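Local coordinates for aminotransferase, class III (Deinococcus radiodurans, PDB 3I4J), which probably transfers amino groups between amino donors and carbonyl acceptors with the help of pyridoxal phosphate, at residues 83-88 with 235-240; 106-111 with 273-278; 181-186 with 224-229. The protein carries 1 engineered substitution. One frame throughout, in Å; residues are numbered along the deposited sequence.

Contact 1 of 3, residues 83-88 with 235-240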
ATOM      1  N   ARG C  83       7.999  19.016 -12.079  1.00 24.63           N
ATOM      2  CA  ARG C  83       8.837  19.603 -13.121  1.00 25.33           C
ATOM      3  C   ARG C  83       9.432  18.557 -14.062  1.00 25.56           C
ATOM      4  O   ARG C  83       9.475  18.757 -15.277  1.00 23.43           O
ATOM      5  CB  ARG C  83       9.954  20.447 -12.491  1.00 26.42           C
ATOM      6  CG  ARG C  83       9.452  21.731 -11.834  1.00 30.35           C
ATOM      7  CD  ARG C  83      10.596  22.649 -11.405  1.00 31.38           C
ATOM      8  NE  ARG C  83      11.318  22.174 -10.225  1.00 32.16           N
ATOM      9  CZ  ARG C  83      10.859  22.250  -8.977  1.00 33.71           C
ATOM     10  NH1 ARG C  83       9.667  22.784  -8.729  1.00 36.09           N
ATOM     11  NH2 ARG C  83      11.603  21.807  -7.969  1.00 35.29           N
ATOM     12  N   PHE C  84       9.884  17.436 -13.505  1.00 22.86           N
ATOM     13  CA  PHE C  84      10.469  16.379 -14.322  1.00 23.83           C
ATOM     14  C   PHE C  84       9.511  15.873 -15.395  1.00 24.25           C
ATOM     15  O   PHE C  84       9.886  15.755 -16.565  1.00 21.82           O
ATOM     16  CB  PHE C  84      10.899  15.190 -13.453  1.00 23.91           C
ATOM     17  CG  PHE C  84      11.334  13.988 -14.252  1.00 24.07           C
ATOM     18  CD1 PHE C  84      12.469  14.044 -15.058  1.00 22.94           C
ATOM     19  CD2 PHE C  84      10.577  12.818 -14.241  1.00 23.40           C
ATOM     20  CE1 PHE C  84      12.841  12.956 -15.842  1.00 24.99           C
ATOM     21  CE2 PHE C  84      10.940  11.724 -15.022  1.00 23.55           C
ATOM     22  CZ  PHE C  84      12.072  11.789 -15.826  1.00 23.80           C
ATOM     23  N   VAL C  85       8.273  15.586 -15.004  1.00 23.08           N
ATOM     24  CA  VAL C  85       7.300  15.055 -15.954  1.00 24.14           C
ATOM     25  C   VAL C  85       6.650  16.085 -16.863  1.00 23.67           C
ATOM     26  O   VAL C  85       5.767  15.748 -17.648  1.00 25.52           O
ATOM     27  CB  VAL C  85       6.192  14.251 -15.236  1.00 23.44           C
ATOM     28  CG1 VAL C  85       6.825  13.143 -14.408  1.00 23.32           C
ATOM     29  CG2 VAL C  85       5.358  15.163 -14.348  1.00 23.74           C
ATOM     30  N   GLY C  86       7.079  17.338 -16.756  1.00 23.46           N
ATOM     31  CA  GLY C  86       6.521  18.374 -17.613  1.00 24.90           C
ATOM     32  C   GLY C  86       5.151  18.877 -17.204  1.00 24.69           C
ATOM     33  O   GLY C  86       4.385  19.365 -18.040  1.00 25.33           O
ATOM     34  N   LEU C  87       4.839  18.753 -15.916  1.00 24.41           N
ATOM     35  CA  LEU C  87       3.568  19.216 -15.360  1.00 23.80           C
ATOM     36  C   LEU C  87       3.931  20.049 -14.131  1.00 24.27           C
ATOM     37  O   LEU C  87       3.436  19.801 -13.034  1.00 23.48           O
ATOM     38  CB  LEU C  87       2.705  18.018 -14.941  1.00 23.86           C
ATOM     39  CG  LEU C  87       2.397  16.986 -16.033  1.00 24.69           C
ATOM     40  CD1 LEU C  87       1.620  15.816 -15.434  1.00 24.60           C
ATOM     41  CD2 LEU C  87       1.585  17.647 -17.148  1.00 25.39           C
ATOM     42  N   PRO C  88       4.786  21.071 -14.311  1.00 23.61           N
ATOM     43  CA  PRO C  88       5.242  21.946 -13.225  1.00 24.13           C
ATOM     44  C   PRO C  88       4.223  22.570 -12.273  1.00 23.90           C
ATOM     45  O   PRO C  88       4.560  22.862 -11.126  1.00 25.23           O
ATOM     46  CB  PRO C  88       6.079  22.997 -13.960  1.00 23.89           C
ATOM     47  CG  PRO C  88       5.409  23.085 -15.298  1.00 23.57           C
ATOM     48  CD  PRO C  88       5.177  21.628 -15.619  1.00 24.80           C
ATOM     49  N   SER C 235       3.900   2.765 -17.542  1.00 22.53           N
ATOM     50  CA  SER C 235       4.548   3.475 -18.642  1.00 22.83           C
ATOM     51  C   SER C 235       5.276   4.763 -18.292  1.00 23.78           C
ATOM     52  O   SER C 235       5.989   5.318 -19.136  1.00 24.14           O
ATOM     53  CB  SER C 235       3.511   3.802 -19.716  1.00 22.64           C
ATOM     54  OG  SER C 235       2.559   4.730 -19.212  1.00 21.92           O
ATOM     55  N   GLY C 236       5.099   5.245 -17.066  1.00 23.45           N
ATOM     56  CA  GLY C 236       5.728   6.493 -16.677  1.00 23.02           C
ATOM     57  C   GLY C 236       7.161   6.453 -16.179  1.00 22.50           C
ATOM     58  O   GLY C 236       7.808   5.405 -16.144  1.00 22.46           O
ATOM     59  N   MET C 237       7.647   7.635 -15.812  1.00 21.16           N
ATOM     60  CA  MET C 237       8.987   7.847 -15.280  1.00 22.11           C
ATOM     61  C   MET C 237      10.155   7.379 -16.151  1.00 22.99           C
ATOM     62  O   MET C 237      11.115   6.786 -15.654  1.00 23.73           O
ATOM     63  CB  MET C 237       9.088   7.240 -13.871  1.00 23.93           C
ATOM     64  CG  MET C 237       8.060   7.814 -12.870  1.00 25.65           C
ATOM     65  SD  MET C 237       7.942   9.644 -12.796  1.00 18.50           S
ATOM     66  CE  MET C 237       6.521   9.903 -13.803  1.00 32.07           C
ATOM     67  N   GLY C 238      10.069   7.664 -17.450  1.00 22.30           N
ATOM     68  CA  GLY C 238      11.133   7.307 -18.375  1.00 23.22           C
ATOM     69  C   GLY C 238      11.058   5.945 -19.034  1.00 24.46           C
ATOM     70  O   GLY C 238      11.742   5.695 -20.027  1.00 24.25           O
ATOM     71  N   ARG C 239      10.228   5.069 -18.481  1.00 23.99           N
ATOM     72  CA  ARG C 239      10.049   3.710 -18.983  1.00 23.83           C
ATOM     73  C   ARG C 239       9.914   3.643 -20.511  1.00 22.81           C
ATOM     74  O   ARG C 239      10.556   2.820 -21.170  1.00 22.35           O
ATOM     75  CB  ARG C 239       8.801   3.103 -18.331  1.00 26.27           C
ATOM     76  CG  ARG C 239       8.599   1.616 -18.545  1.00 30.66           C
ATOM     77  CD  ARG C 239       9.403   0.808 -17.528  1.00 32.87           C
ATOM     78  NE  ARG C 239      10.275  -0.105 -18.228  1.00 33.71           N
ATOM     79  CZ  ARG C 239      11.221  -0.849 -17.675  1.00 29.59           C
ATOM     80  NH1 ARG C 239      11.455  -0.820 -16.364  1.00 25.71           N
ATOM     81  NH2 ARG C 239      11.952  -1.612 -18.461  1.00 29.54           N
ATOM     82  N   CYS C 240       9.077   4.510 -21.067  1.00 21.91           N
ATOM     83  CA  CYS C 240       8.840   4.518 -22.504  1.00 21.29           C
ATOM     84  C   CYS C 240       9.637   5.558 -23.288  1.00 22.93           C
ATOM     85  O   CYS C 240       9.213   5.985 -24.363  1.00 24.11           O
ATOM     86  CB  CYS C 240       7.344   4.699 -22.771  1.00 20.92           C
ATOM     87  SG  CYS C 240       6.336   3.281 -22.248  1.00 22.13           S
TER
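Met-237 reaches from its loop to the end of helix 72-84 and touches Val-85 and Phe-84 with two different atoms. The tight part is the methyl pair, with Val-85 CG1 only 3.3 Å from Met-237 CE, closer than ordinary van der Waals contact. The sulfur sits a little farther back, Met-237 SD lying 4.0 Å from Val-85 CG1. Although the CB of Met-237 does not head for the helix, bends at chi2 (-49°) and chi3 (99°) curl the chain so that its end comes across; a long unbranched thioether suits this place because it can fold to fit. Against Phe-84 the fit is looser: Met-237 SD stands at the ring edge, near the ring plane and 82° off the normal, 4.3 Å from Phe-84 CE2 in a Met-aromatic contact. Both partner segments turn sharply here. Gly-86, with positive phi, closes helix 72-84 in a Schellman motif, while Gly-236 to Arg-239 form a type I' beta turn, in which Met-237 and Gly-238 both take positive phi. Val-85 and Met-237 share Leu-244 as a further apolar neighbour, and Phe-84 also packs on helix 300-315. The outer side is different in kind: Arg-83, Gly-86 and Pro-88 are exposed, glycine relieving the strain of positive phi, and the carbonyl O of Pro-88 accepts a hydrogen bond from Asn-3 ND2 of the second subunit.

Contact 2 of 3, residues 106-111 with 273-278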
ATOM      1  N   VAL C 106      -9.919   8.177  -9.695  1.00 18.70           N
ATOM      2  CA  VAL C 106     -11.332   8.009 -10.011  1.00 20.21           C
ATOM      3  C   VAL C 106     -12.185   8.826  -9.046  1.00 19.42           C
ATOM      4  O   VAL C 106     -13.117   9.520  -9.455  1.00 19.39           O
ATOM      5  CB  VAL C 106     -11.730   6.513  -9.919  1.00 18.74           C
ATOM      6  CG1 VAL C 106     -13.233   6.357 -10.021  1.00 20.03           C
ATOM      7  CG2 VAL C 106     -11.043   5.735 -11.031  1.00 20.69           C
ATOM      8  N   LYS C 107     -11.856   8.747  -7.762  1.00 20.41           N
ATOM      9  CA  LYS C 107     -12.590   9.476  -6.736  1.00 19.84           C
ATOM     10  C   LYS C 107     -12.531  10.976  -7.040  1.00 20.02           C
ATOM     11  O   LYS C 107     -13.549  11.674  -6.973  1.00 19.28           O
ATOM     12  CB  LYS C 107     -11.977   9.183  -5.360  1.00 22.05           C
ATOM     13  CG  LYS C 107     -12.809   9.636  -4.163  1.00 25.24           C
ATOM     14  CD  LYS C 107     -12.707  11.131  -3.918  1.00 30.96           C
ATOM     15  CE  LYS C 107     -13.467  11.536  -2.662  1.00 33.14           C
ATOM     16  NZ  LYS C 107     -12.906  10.895  -1.440  1.00 38.33           N
ATOM     17  N   LEU C 108     -11.336  11.450  -7.384  1.00 19.64           N
ATOM     18  CA  LEU C 108     -11.106  12.858  -7.703  1.00 21.29           C
ATOM     19  C   LEU C 108     -11.906  13.318  -8.925  1.00 20.30           C
ATOM     20  O   LEU C 108     -12.480  14.408  -8.923  1.00 19.22           O
ATOM     21  CB  LEU C 108      -9.614  13.096  -7.946  1.00 22.43           C
ATOM     22  CG  LEU C 108      -9.174  14.521  -8.291  1.00 23.77           C
ATOM     23  CD1 LEU C 108      -9.633  15.491  -7.208  1.00 22.75           C
ATOM     24  CD2 LEU C 108      -7.654  14.552  -8.431  1.00 26.96           C
ATOM     25  N   ALA C 109     -11.932  12.495  -9.969  1.00 20.36           N
ATOM     26  CA  ALA C 109     -12.672  12.838 -11.180  1.00 20.30           C
ATOM     27  C   ALA C 109     -14.147  13.008 -10.843  1.00 21.60           C
ATOM     28  O   ALA C 109     -14.793  13.945 -11.309  1.00 22.10           O
ATOM     29  CB  ALA C 109     -12.493  11.756 -12.236  1.00 20.35           C
ATOM     30  N   ARG C 110     -14.676  12.101 -10.026  1.00 19.42           N
ATOM     31  CA  ARG C 110     -16.077  12.168  -9.624  1.00 20.09           C
ATOM     32  C   ARG C 110     -16.328  13.401  -8.759  1.00 20.68           C
ATOM     33  O   ARG C 110     -17.259  14.166  -9.020  1.00 21.12           O
ATOM     34  CB  ARG C 110     -16.469  10.892  -8.866  1.00 19.88           C
ATOM     35  CG  ARG C 110     -17.832  10.932  -8.159  1.00 20.16           C
ATOM     36  CD  ARG C 110     -19.007  11.184  -9.100  1.00 21.55           C
ATOM     37  NE  ARG C 110     -20.280  11.210  -8.371  1.00 23.21           N
ATOM     38  CZ  ARG C 110     -21.432  11.635  -8.886  1.00 25.10           C
ATOM     39  NH1 ARG C 110     -21.485  12.071 -10.137  1.00 24.82           N
ATOM     40  NH2 ARG C 110     -22.536  11.632  -8.148  1.00 25.91           N
ATOM     41  N   GLN C 111     -15.497  13.607  -7.742  1.00 20.24           N
ATOM     42  CA  GLN C 111     -15.670  14.764  -6.868  1.00 23.42           C
ATOM     43  C   GLN C 111     -15.596  16.087  -7.625  1.00 22.92           C
ATOM     44  O   GLN C 111     -16.337  17.021  -7.329  1.00 23.24           O
ATOM     45  CB  GLN C 111     -14.620  14.780  -5.754  1.00 25.84           C
ATOM     46  CG  GLN C 111     -14.828  15.942  -4.789  1.00 26.93           C
ATOM     47  CD  GLN C 111     -13.924  15.885  -3.579  1.00 29.69           C
ATOM     48  OE1 GLN C 111     -13.184  14.919  -3.384  1.00 30.68           O
ATOM     49  NE2 GLN C 111     -13.983  16.924  -2.750  1.00 30.51           N
ATOM     50  N   LEU C 273      -0.540  10.510  -7.733  1.00 18.98           N
ATOM     51  CA  LEU C 273      -1.089  11.125  -8.928  1.00 18.36           C
ATOM     52  C   LEU C 273      -0.738  12.600  -8.947  1.00 19.30           C
ATOM     53  O   LEU C 273      -0.423  13.195  -7.913  1.00 19.00           O
ATOM     54  CB  LEU C 273      -2.613  10.934  -8.986  1.00 17.25           C
ATOM     55  CG  LEU C 273      -3.509  11.468  -7.866  1.00 17.96           C
ATOM     56  CD1 LEU C 273      -3.661  12.980  -7.992  1.00 19.29           C
ATOM     57  CD2 LEU C 273      -4.874  10.804  -7.956  1.00 20.07           C
ATOM     58  N   LEU C 274      -0.752  13.172 -10.144  1.00 18.64           N
ATOM     59  CA  LEU C 274      -0.477  14.593 -10.327  1.00 19.14           C
ATOM     60  C   LEU C 274      -1.752  15.135 -10.940  1.00 17.72           C
ATOM     61  O   LEU C 274      -2.196  14.647 -11.981  1.00 20.23           O
ATOM     62  CB  LEU C 274       0.705  14.809 -11.277  1.00 18.00           C
ATOM     63  CG  LEU C 274       2.104  14.554 -10.705  1.00 18.35           C
ATOM     64  CD1 LEU C 274       3.127  14.526 -11.841  1.00 20.63           C
ATOM     65  CD2 LEU C 274       2.449  15.643  -9.685  1.00 21.64           C
ATOM     66  N   ALA C 275      -2.356  16.115 -10.275  1.00 18.95           N
ATOM     67  CA  ALA C 275      -3.600  16.708 -10.747  1.00 18.92           C
ATOM     68  C   ALA C 275      -3.419  18.149 -11.197  1.00 20.16           C
ATOM     69  O   ALA C 275      -2.665  18.912 -10.594  1.00 20.08           O
ATOM     70  CB  ALA C 275      -4.657  16.636  -9.653  1.00 21.36           C
ATOM     71  N   ALA C 276      -4.123  18.519 -12.261  1.00 21.47           N
ATOM     72  CA  ALA C 276      -4.051  19.877 -12.785  1.00 22.00           C
ATOM     73  C   ALA C 276      -4.545  20.836 -11.703  1.00 22.55           C
ATOM     74  O   ALA C 276      -5.446  20.499 -10.938  1.00 20.81           O
ATOM     75  CB  ALA C 276      -4.926  19.993 -14.030  1.00 21.93           C
ATOM     76  N   PRO C 277      -3.961  22.048 -11.629  1.00 23.73           N
ATOM     77  CA  PRO C 277      -4.346  23.060 -10.632  1.00 25.99           C
ATOM     78  C   PRO C 277      -5.858  23.256 -10.534  1.00 26.42           C
ATOM     79  O   PRO C 277      -6.412  23.351  -9.440  1.00 27.77           O
ATOM     80  CB  PRO C 277      -3.644  24.322 -11.130  1.00 26.33           C
ATOM     81  CG  PRO C 277      -2.426  23.796 -11.774  1.00 25.32           C
ATOM     82  CD  PRO C 277      -2.925  22.579 -12.533  1.00 24.82           C
ATOM     83  N   GLN C 278      -6.514  23.322 -11.686  1.00 27.61           N
ATOM     84  CA  GLN C 278      -7.963  23.502 -11.763  1.00 29.46           C
ATOM     85  C   GLN C 278      -8.709  22.424 -10.977  1.00 27.74           C
ATOM     86  O   GLN C 278      -9.660  22.710 -10.250  1.00 29.20           O
ATOM     87  CB  GLN C 278      -8.400  23.460 -13.232  1.00 33.84           C
ATOM     88  CG  GLN C 278      -9.881  23.222 -13.469  1.00 40.25           C
ATOM     89  CD  GLN C 278     -10.726  24.451 -13.220  1.00 43.10           C
ATOM     90  OE1 GLN C 278     -10.809  24.949 -12.096  1.00 45.77           O
ATOM     91  NE2 GLN C 278     -11.361  24.952 -14.275  1.00 44.35           N
TER
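Leu-108 meets Ala-275 and Leu-273 through one methyl, CD2, and the contact between the two segments is wholly apolar, with no hydrogen bond across it. Leu-108 CD2 lies 3.8 Å from Ala-275 CB, in close methyl-to-methyl packing. The same atom, Leu-108 CD2, is 4.3 Å from Leu-273 CD1, a looser approach. With CG anti to its own N and beside its carbonyl carbon (chi1 -180°), the isobutyl group of Leu-108 extends from helix 98-115 to the strand, where the small CB of Ala-275 leaves room for it and the longer Leu-273 reaches out beside it. Leu-273 and Ala-275, two apart on the strand, both point their CB atoms toward the helix, whereas Leu-274 between them points its own away. Leu-108 is further enclosed by Val-279 and Val-283 of helix 277-284, and Phe-5 of the second subunit packs on both Leu-108 and Ala-275, so the apolar patch continues into the dimer interface.

Polar groups belong to other faces of the helix. Lys-107 makes cation-pi contacts with Tyr-151 and Phe-290, and Arg-110 donates to the backbone carbonyl O atoms of Leu-150, Pro-119 and Arg-121, which satisfies the buried guanidinium. A helix laid on a central sheet by aliphatic side chains, here over the antiparallel strand 271-275, belongs to the large domain of the fold-type I pyridoxal-phosphate enzymes, the fold of the class-III aminotransferases.

Contact 3 of 3, residues 181-186 with 224-229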
ATOM      1  N   ALA C 181     -17.761   8.847 -30.527  1.00 22.44           N
ATOM      2  CA  ALA C 181     -18.892   7.963 -30.796  1.00 23.61           C
ATOM      3  C   ALA C 181     -19.457   7.368 -29.506  1.00 23.45           C
ATOM      4  O   ALA C 181     -20.674   7.297 -29.327  1.00 23.91           O
ATOM      5  CB  ALA C 181     -18.467   6.843 -31.752  1.00 23.74           C
ATOM      6  N   LEU C 182     -18.571   6.935 -28.616  1.00 23.08           N
ATOM      7  CA  LEU C 182     -19.007   6.354 -27.347  1.00 22.20           C
ATOM      8  C   LEU C 182     -19.677   7.419 -26.484  1.00 21.18           C
ATOM      9  O   LEU C 182     -20.707   7.176 -25.854  1.00 23.50           O
ATOM     10  CB  LEU C 182     -17.812   5.754 -26.595  1.00 21.31           C
ATOM     11  CG  LEU C 182     -18.132   5.182 -25.208  1.00 20.79           C
ATOM     12  CD1 LEU C 182     -19.267   4.183 -25.319  1.00 22.17           C
ATOM     13  CD2 LEU C 182     -16.889   4.516 -24.620  1.00 23.63           C
ATOM     14  N   LEU C 183     -19.088   8.606 -26.456  1.00 20.44           N
ATOM     15  CA  LEU C 183     -19.640   9.697 -25.672  1.00 21.99           C
ATOM     16  C   LEU C 183     -21.047  10.033 -26.151  1.00 23.75           C
ATOM     17  O   LEU C 183     -21.950  10.258 -25.344  1.00 24.53           O
ATOM     18  CB  LEU C 183     -18.738  10.928 -25.774  1.00 21.51           C
ATOM     19  CG  LEU C 183     -17.504  10.895 -24.868  1.00 20.44           C
ATOM     20  CD1 LEU C 183     -16.525  11.985 -25.275  1.00 22.63           C
ATOM     21  CD2 LEU C 183     -17.940  11.079 -23.418  1.00 22.40           C
ATOM     22  N   GLU C 184     -21.233  10.038 -27.466  1.00 25.47           N
ATOM     23  CA  GLU C 184     -22.534  10.352 -28.044  1.00 28.49           C
ATOM     24  C   GLU C 184     -23.612   9.365 -27.623  1.00 28.63           C
ATOM     25  O   GLU C 184     -24.736   9.764 -27.322  1.00 28.51           O
ATOM     26  CB  GLU C 184     -22.439  10.392 -29.572  1.00 30.48           C
ATOM     27  CG  GLU C 184     -21.427  11.399 -30.092  1.00 34.18           C
ATOM     28  CD  GLU C 184     -21.272  11.360 -31.600  1.00 39.06           C
ATOM     29  OE1 GLU C 184     -21.163  10.247 -32.163  1.00 39.98           O
ATOM     30  OE2 GLU C 184     -21.245  12.446 -32.222  1.00 39.61           O
ATOM     31  N   ARG C 185     -23.276   8.078 -27.588  1.00 28.43           N
ATOM     32  CA  ARG C 185     -24.267   7.082 -27.206  1.00 30.41           C
ATOM     33  C   ARG C 185     -24.466   6.984 -25.695  1.00 29.82           C
ATOM     34  O   ARG C 185     -25.532   6.574 -25.234  1.00 28.35           O
ATOM     35  CB  ARG C 185     -23.905   5.711 -27.789  1.00 34.67           C
ATOM     36  CG  ARG C 185     -22.826   4.949 -27.056  1.00 39.04           C
ATOM     37  CD  ARG C 185     -22.433   3.710 -27.852  1.00 43.10           C
ATOM     38  NE  ARG C 185     -23.599   2.980 -28.346  1.00 45.17           N
ATOM     39  CZ  ARG C 185     -24.478   2.348 -27.574  1.00 46.85           C
ATOM     40  NH1 ARG C 185     -24.333   2.349 -26.254  1.00 48.78           N
ATOM     41  NH2 ARG C 185     -25.507   1.718 -28.122  1.00 46.77           N
ATOM     42  N   GLU C 186     -23.449   7.365 -24.926  1.00 27.92           N
ATOM     43  CA  GLU C 186     -23.552   7.322 -23.469  1.00 27.77           C
ATOM     44  C   GLU C 186     -24.234   8.584 -22.950  1.00 29.20           C
ATOM     45  O   GLU C 186     -24.934   8.561 -21.937  1.00 28.05           O
ATOM     46  CB  GLU C 186     -22.160   7.227 -22.831  1.00 27.78           C
ATOM     47  CG  GLU C 186     -21.474   5.876 -22.975  1.00 27.38           C
ATOM     48  CD  GLU C 186     -22.250   4.771 -22.300  1.00 27.42           C
ATOM     49  OE1 GLU C 186     -22.780   5.014 -21.196  1.00 26.59           O
ATOM     50  OE2 GLU C 186     -22.325   3.658 -22.863  1.00 29.43           O
ATOM     51  N   ALA C 224     -15.936  17.698 -24.568  1.00 21.99           N
ATOM     52  CA  ALA C 224     -16.962  17.056 -23.753  1.00 22.27           C
ATOM     53  C   ALA C 224     -16.947  17.503 -22.291  1.00 21.40           C
ATOM     54  O   ALA C 224     -17.918  17.290 -21.570  1.00 22.85           O
ATOM     55  CB  ALA C 224     -16.811  15.528 -23.835  1.00 21.37           C
ATOM     56  N   GLY C 225     -15.849  18.114 -21.860  1.00 21.54           N
ATOM     57  CA  GLY C 225     -15.750  18.570 -20.485  1.00 21.69           C
ATOM     58  C   GLY C 225     -15.483  17.445 -19.498  1.00 22.32           C
ATOM     59  O   GLY C 225     -15.829  17.563 -18.323  1.00 22.58           O
ATOM     60  N   ILE C 226     -14.875  16.357 -19.967  1.00 21.17           N
ATOM     61  CA  ILE C 226     -14.564  15.230 -19.085  1.00 19.86           C
ATOM     62  C   ILE C 226     -13.088  15.220 -18.686  1.00 20.63           C
ATOM     63  O   ILE C 226     -12.238  15.778 -19.378  1.00 18.99           O
ATOM     64  CB  ILE C 226     -14.930  13.867 -19.735  1.00 19.80           C
ATOM     65  CG1 ILE C 226     -14.060  13.608 -20.972  1.00 19.39           C
ATOM     66  CG2 ILE C 226     -16.423  13.853 -20.077  1.00 20.17           C
ATOM     67  CD1 ILE C 226     -14.223  12.212 -21.572  1.00 21.56           C
ATOM     68  N   ILE C 227     -12.796  14.596 -17.549  1.00 19.29           N
ATOM     69  CA  ILE C 227     -11.434  14.515 -17.039  1.00 20.14           C
ATOM     70  C   ILE C 227     -10.649  13.420 -17.758  1.00 19.54           C
ATOM     71  O   ILE C 227     -11.097  12.277 -17.832  1.00 20.32           O
ATOM     72  CB  ILE C 227     -11.435  14.201 -15.516  1.00 19.70           C
ATOM     73  CG1 ILE C 227     -12.065  15.365 -14.738  1.00 20.63           C
ATOM     74  CG2 ILE C 227     -10.017  13.940 -15.028  1.00 19.19           C
ATOM     75  CD1 ILE C 227     -11.262  16.645 -14.786  1.00 23.10           C
ATOM     76  N   PHE C 228      -9.485  13.776 -18.291  1.00 18.90           N
ATOM     77  CA  PHE C 228      -8.635  12.815 -18.982  1.00 19.22           C
ATOM     78  C   PHE C 228      -7.590  12.316 -17.980  1.00 18.28           C
ATOM     79  O   PHE C 228      -6.750  13.080 -17.484  1.00 17.68           O
ATOM     80  CB  PHE C 228      -7.978  13.484 -20.198  1.00 17.68           C
ATOM     81  CG  PHE C 228      -7.011  12.606 -20.952  1.00 19.46           C
ATOM     82  CD1 PHE C 228      -7.097  11.213 -20.901  1.00 18.81           C
ATOM     83  CD2 PHE C 228      -6.034  13.183 -21.759  1.00 18.48           C
ATOM     84  CE1 PHE C 228      -6.221  10.418 -21.646  1.00 21.18           C
ATOM     85  CE2 PHE C 228      -5.158  12.399 -22.505  1.00 19.84           C
ATOM     86  CZ  PHE C 228      -5.252  11.012 -22.449  1.00 20.82           C
ATOM     87  N   ILE C 229      -7.679  11.030 -17.651  1.00 18.11           N
ATOM     88  CA  ILE C 229      -6.758  10.424 -16.698  1.00 16.77           C
ATOM     89  C   ILE C 229      -5.784   9.521 -17.438  1.00 15.79           C
ATOM     90  O   ILE C 229      -6.202   8.618 -18.152  1.00 15.75           O
ATOM     91  CB  ILE C 229      -7.513   9.559 -15.656  1.00 18.30           C
ATOM     92  CG1 ILE C 229      -8.576  10.400 -14.940  1.00 20.76           C
ATOM     93  CG2 ILE C 229      -6.527   8.991 -14.641  1.00 20.40           C
ATOM     94  CD1 ILE C 229      -9.530   9.584 -14.069  1.00 21.42           C
TER
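Where Leu-183 meets Ala-224 and Ile-226 there are no flat groups, so no face or edge of a ring is involved; the one ring in the two segments, that of Phe-228, packs on Arg-218 and Cys-221 of helix 213-224 and on Leu-246. The contact is instead one of methyls. Leu-183 forks, and each branch finds its own partner: CD1 lies 3.8 Å from Ala-224 CB. Leu-183 CD2, the other branch, comes to within 4.3 Å of Ile-226 CD1. With CG beside the backbone N and anti to the carbonyl carbon (chi1 -80°), the fork of Leu-183 leans off helix 178-186 toward both. Ile-226 meets it with the far end of an extended chain (chi2 173°), so the two long aliphatic groups touch at their ends, whereas Ala-224 offers nothing beyond its CB.

Between these two partners Gly-225 takes positive phi as the C-prime residue of the Schellman motif that ends helix 213-224, a backbone state that favours glycine. That turn leads into strand 227-231, which runs parallel to its neighbour 191-196, so strand, helix and strand form a beta-alpha-beta crossover; helix 178-186 packs where the helix of the crossover gives way to its second strand, beside the start of the first. Val-191 of the first strand touches both Leu-183 and Ile-226 and helps enclose them. With no hydrogen bond or salt bridge between the two segments, what joins them is the burial of hydrocarbon, which sets a distance but gives little directional preference.

All three contacts are buried and apolar, yet they differ in depth and in partners. Contact 1 lies nearest the centre of the chain, about 11 Å away centre to centre, against about 18 Å for contact 2 and about 23 Å for contact 3. Contact 1 alone uses sulfur and an aromatic ring and joins a helix end to a loop; contacts 2 and 3 are purely aliphatic and both reach the seven-stranded sheet. Contacts 1 and 2 touch where Val-85 and Leu-87 pack on Leu-274, while Ala-109 meets Ile-227 and Ile-229 between contacts 2 and 3. The second subunit reaches contacts 1 and 2 but not contact 3.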